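Long-range contact in secreted protein (Streptomyces lividans TK24, PDB 5LXZ), which is a secreted copper metalloradical protein of the galactose oxidase-like family, probably an oxidase that acts through a copper centre with a tyrosine ligand: residues A[45-59]-A[69-81]. The protein carries 1 engineered substitution. Numbering follows the deposited sequence. Where two conformers were deposited one is given.
Sequences SGNNQDNSDDKQYDT and IKKVPTPSDLFCT
Strands 58-62 and 69-71 form an antiparallel hairpin in which 69-71 is the outermost strand of its sheet, and Thr59 O takes the hydrogen bond of Val72 N (3.0 Å). Past this bond the backbones are bridged by water: water 4 joins Thr59 N to Val72 O, water 2 joins Tyr57 O to Thr74 N. Between these bridges the hydroxyls of Thr59 and Thr74 meet, OG1 to OG1, at 2.7 Å; Thr74 OG1 donates to Val72 O, and Thr59 OG1 has Tyr236 as a further partner. Thr59 CG2, anti to its own N (the OG1 torsion is -62°), is directed instead onto Val72 CB, 3.8 Å away.

Tyr57 lies flat on the chain of the other segment: Ser76 C sits 3.5 Å above the ring plane toward its rim and Asp77 N over its centre, while Lys55 O, from the Schellman turn ending helix 49-54, covers the opposite face. Thr74 O comes to the ring's edge, in plane. Strands 30-33, 39-44, 58-62 and 69-71 probably form one blade of the beta-propeller, as in galactose oxidase, and residues 76-79 after the hairpin pack against 45-47 and the Tyr57 ring.

There the buried carboxylate of Asp77 grips Ser45 twice: N reaches OD1 at 2.8 Å from above the carboxylate plane, and OG, which is also hydrogen-bonded to Tyr100 OH, gives a very short bond to OD2 at 2.5 Å. Water 1 also donates to OD2 and links it to Ser52 OG. Asn47 N lies over one face of the Phe79 ring, toward the rim, and Phe79 CZ is 3.6 Å from Asn47 CB. Two separate copper sites flank the contact: the Phe79 side chain lies about 4 Å from the ion bound by Tyr248, Tyr460, His461 and His548, with Asn47 touching His461, whereas Asp53, on the helix, binds a second copper together with Glu101.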
# COMPACT_ATOMS: atom_id res chain seq x y z
N SER A 45 13.88 7.14 5.96
CA SER A 45 14.11 7.72 7.27
C SER A 45 13.28 7.06 8.36
O SER A 45 13.45 7.35 9.54
CB SER A 45 13.85 9.22 7.25
OG SER A 45 12.52 9.47 6.85
N GLY A 46 12.38 6.15 7.99
CA GLY A 46 11.74 5.27 8.97
C GLY A 46 10.65 5.94 9.78
O GLY A 46 10.33 5.47 10.88
N ASN A 47 10.04 7.01 9.25
CA ASN A 47 9.11 7.82 10.00
C ASN A 47 9.70 8.25 11.35
O ASN A 47 9.07 8.14 12.39
CB ASN A 47 7.77 7.12 10.21
CG ASN A 47 6.67 8.09 10.61
OD1 ASN A 47 6.72 9.29 10.32
ND2 ASN A 47 5.65 7.59 11.27
N ASN A 48 10.95 8.69 11.29
CA ASN A 48 11.70 9.13 12.46
C ASN A 48 12.22 10.52 12.13
O ASN A 48 12.98 10.69 11.19
CB ASN A 48 12.79 8.14 12.72
CG ASN A 48 13.66 8.55 13.88
OD1 ASN A 48 14.46 9.46 13.76
ND2 ASN A 48 13.56 7.82 14.96
N GLN A 49 11.81 11.49 12.92
CA GLN A 49 12.12 12.91 12.70
C GLN A 49 13.59 13.16 12.71
O GLN A 49 14.07 13.93 11.90
CB GLN A 49 11.50 13.75 13.83
CG GLN A 49 10.01 13.65 13.93
CD GLN A 49 9.33 14.08 12.65
OE1 GLN A 49 9.90 14.81 11.84
NE2 GLN A 49 8.08 13.64 12.47
N ASP A 50 14.29 12.48 13.61
CA ASP A 50 15.75 12.64 13.67
C ASP A 50 16.40 12.20 12.40
O ASP A 50 17.26 12.88 11.85
CB ASP A 50 16.34 11.90 14.87
CG ASP A 50 15.93 12.51 16.20
OD1 ASP A 50 15.61 13.72 16.26
OD2 ASP A 50 15.91 11.75 17.19
N ASN A 51 15.96 11.07 11.85
CA ASN A 51 16.54 10.57 10.63
C ASN A 51 16.16 11.42 9.44
O ASN A 51 16.97 11.59 8.54
CB ASN A 51 16.13 9.12 10.41
CG ASN A 51 16.79 8.15 11.36
OD1 ASN A 51 17.67 8.49 12.18
ND2 ASN A 51 16.39 6.90 11.24
N SER A 52 14.95 11.95 9.44
CA SER A 52 14.53 12.84 8.36
C SER A 52 15.42 14.10 8.32
O SER A 52 15.94 14.50 7.28
CB SER A 52 13.09 13.23 8.53
OG SER A 52 12.66 14.10 7.48
N ASP A 53 15.63 14.68 9.51
CA ASP A 53 16.50 15.88 9.63
C ASP A 53 17.92 15.62 9.22
O ASP A 53 18.57 16.47 8.56
CB ASP A 53 16.47 16.39 11.07
CG ASP A 53 15.13 16.94 11.46
OD1 ASP A 53 14.35 17.23 10.54
OD2 ASP A 53 14.85 17.06 12.68
N ASP A 54 18.44 14.45 9.58
CA ASP A 54 19.82 14.09 9.29
C ASP A 54 20.02 13.47 7.92
O ASP A 54 21.13 13.13 7.58
CB ASP A 54 20.32 13.11 10.34
CG ASP A 54 20.55 13.76 11.70
OD1 ASP A 54 20.56 15.03 11.79
OD2 ASP A 54 20.69 12.99 12.64
N LYS A 55 18.94 13.27 7.17
CA LYS A 55 19.02 12.59 5.89
C LYS A 55 19.63 11.22 6.06
O LYS A 55 20.44 10.79 5.26
CB LYS A 55 19.74 13.45 4.83
CG LYS A 55 19.13 14.85 4.69
CD LYS A 55 19.82 15.71 3.62
CE LYS A 55 19.10 17.04 3.50
NZ LYS A 55 19.61 17.83 2.34
N GLN A 56 19.20 10.52 7.12
CA GLN A 56 19.62 9.16 7.40
C GLN A 56 18.56 8.19 6.82
O GLN A 56 17.44 8.15 7.33
CB GLN A 56 19.73 8.98 8.92
CG GLN A 56 20.03 7.56 9.35
CD GLN A 56 21.30 7.04 8.73
OE1 GLN A 56 22.33 7.74 8.72
NE2 GLN A 56 21.26 5.81 8.20
N TYR A 57 18.94 7.47 5.78
CA TYR A 57 18.00 6.64 5.01
C TYR A 57 18.52 5.23 4.98
O TYR A 57 19.70 4.99 4.75
CB TYR A 57 17.88 7.12 3.57
CG TYR A 57 17.59 8.58 3.43
CD1 TYR A 57 16.67 9.23 4.23
CD2 TYR A 57 18.28 9.32 2.47
CE1 TYR A 57 16.45 10.59 4.09
CE2 TYR A 57 18.03 10.64 2.30
CZ TYR A 57 17.12 11.28 3.10
OH TYR A 57 16.84 12.63 2.97
N ASP A 58 17.64 4.26 5.25
CA ASP A 58 18.07 2.90 5.42
C ASP A 58 17.28 1.90 4.54
O ASP A 58 16.06 2.01 4.38
CB ASP A 58 17.89 2.50 6.90
CG ASP A 58 19.02 3.05 7.78
OD1 ASP A 58 20.09 2.43 7.85
OD2 ASP A 58 18.81 4.09 8.40
N THR A 59 18.01 0.94 4.02
CA THR A 59 17.51 -0.22 3.33
C THR A 59 18.32 -1.42 3.78
O THR A 59 19.52 -1.30 4.05
CB THR A 59 17.66 -0.06 1.80
OG1 THR A 59 16.88 1.06 1.39
CG2 THR A 59 17.23 -1.30 1.02
N ILE A 69 21.96 -10.58 6.68
CA ILE A 69 21.39 -9.28 6.37
C ILE A 69 22.49 -8.33 6.02
O ILE A 69 23.59 -8.40 6.58
CB ILE A 69 20.43 -8.82 7.49
CG1 ILE A 69 19.69 -7.53 7.09
CG2 ILE A 69 21.13 -8.62 8.82
CD1 ILE A 69 18.33 -7.38 7.76
N LYS A 70 22.24 -7.43 5.08
CA LYS A 70 23.18 -6.37 4.77
C LYS A 70 22.47 -5.05 4.57
O LYS A 70 21.28 -5.01 4.26
CB LYS A 70 24.02 -6.69 3.53
CG LYS A 70 23.24 -6.83 2.24
CD LYS A 70 24.12 -7.02 1.02
CE LYS A 70 24.43 -5.70 0.33
NZ LYS A 70 24.96 -5.97 -1.03
N LYS A 71 23.22 -3.97 4.75
CA LYS A 71 22.76 -2.64 4.45
C LYS A 71 22.97 -2.35 2.99
O LYS A 71 23.93 -2.82 2.38
CB LYS A 71 23.49 -1.60 5.29
CG LYS A 71 23.38 -1.84 6.78
CD LYS A 71 23.75 -0.58 7.54
CE LYS A 71 23.54 -0.79 9.01
NZ LYS A 71 23.97 0.39 9.79
N VAL A 72 22.03 -1.58 2.43
CA VAL A 72 22.12 -1.06 1.07
C VAL A 72 22.12 0.47 1.09
O VAL A 72 21.27 1.09 1.68
CB VAL A 72 20.92 -1.54 0.23
CG1 VAL A 72 20.97 -0.94 -1.16
CG2 VAL A 72 20.94 -3.05 0.11
N PRO A 73 23.09 1.12 0.41
CA PRO A 73 23.05 2.57 0.34
C PRO A 73 21.74 3.09 -0.26
O PRO A 73 21.30 2.58 -1.31
CB PRO A 73 24.22 2.92 -0.60
CG PRO A 73 25.08 1.73 -0.62
CD PRO A 73 24.22 0.54 -0.33
N THR A 74 21.11 4.01 0.45
CA THR A 74 19.78 4.50 0.13
C THR A 74 19.90 5.97 -0.25
O THR A 74 20.15 6.81 0.62
CB THR A 74 18.83 4.25 1.28
OG1 THR A 74 18.92 2.85 1.57
CG2 THR A 74 17.40 4.62 0.91
N PRO A 75 19.68 6.30 -1.53
CA PRO A 75 20.00 7.64 -2.03
C PRO A 75 19.02 8.75 -1.70
O PRO A 75 19.38 9.95 -1.76
CB PRO A 75 20.06 7.40 -3.55
CG PRO A 75 19.04 6.33 -3.77
CD PRO A 75 19.29 5.39 -2.63
N SER A 76 17.78 8.40 -1.36
CA SER A 76 16.71 9.37 -1.10
C SER A 76 15.83 8.80 -0.01
O SER A 76 15.95 7.64 0.32
CB SER A 76 15.83 9.60 -2.36
OG SER A 76 16.62 10.14 -3.37
N ASP A 77 14.92 9.63 0.48
CA ASP A 77 14.00 9.17 1.52
C ASP A 77 12.86 8.36 0.88
O ASP A 77 11.79 8.91 0.60
CB ASP A 77 13.43 10.29 2.37
CG ASP A 77 12.93 9.78 3.69
OD1 ASP A 77 12.84 8.54 3.81
OD2 ASP A 77 12.67 10.58 4.62
N LEU A 78 13.11 7.07 0.75
CA LEU A 78 12.19 6.13 0.06
C LEU A 78 11.06 5.63 0.91
O LEU A 78 10.26 4.82 0.48
CB LEU A 78 12.96 4.98 -0.51
CG LEU A 78 14.02 5.41 -1.50
CD1 LEU A 78 14.69 4.16 -2.05
CD2 LEU A 78 13.49 6.33 -2.59
N PHE A 79 10.95 6.15 2.11
CA PHE A 79 9.76 6.02 2.91
C PHE A 79 8.66 6.74 2.09
O PHE A 79 8.93 7.76 1.51
CB PHE A 79 10.11 6.71 4.27
CG PHE A 79 8.96 7.08 5.14
CD1 PHE A 79 7.89 6.23 5.32
CD2 PHE A 79 8.98 8.30 5.83
CE1 PHE A 79 6.85 6.59 6.16
CE2 PHE A 79 7.95 8.67 6.63
CZ PHE A 79 6.88 7.81 6.81
N CYS A 80 7.45 6.25 2.03
CA CYS A 80 6.40 7.00 1.26
C CYS A 80 6.46 6.81 -0.25
O CYS A 80 5.85 7.57 -0.99
CB CYS A 80 6.38 8.56 1.48
SG CYS A 80 6.40 9.29 3.14
N THR A 81 7.22 5.83 -0.72
CA THR A 81 7.25 5.54 -2.15
C THR A 81 6.19 4.57 -2.57
O THR A 81 5.58 3.90 -1.74
CB THR A 81 8.58 4.85 -2.51
OG1 THR A 81 8.83 3.77 -1.57
CG2 THR A 81 9.67 5.80 -2.51
O HOH W 1 12.68 13.18 4.84
O HOH W 2 21.99 4.85 3.04
O HOH W 3 22.40 2.54 9.09
O HOH W 4 21.00 1.36 4.44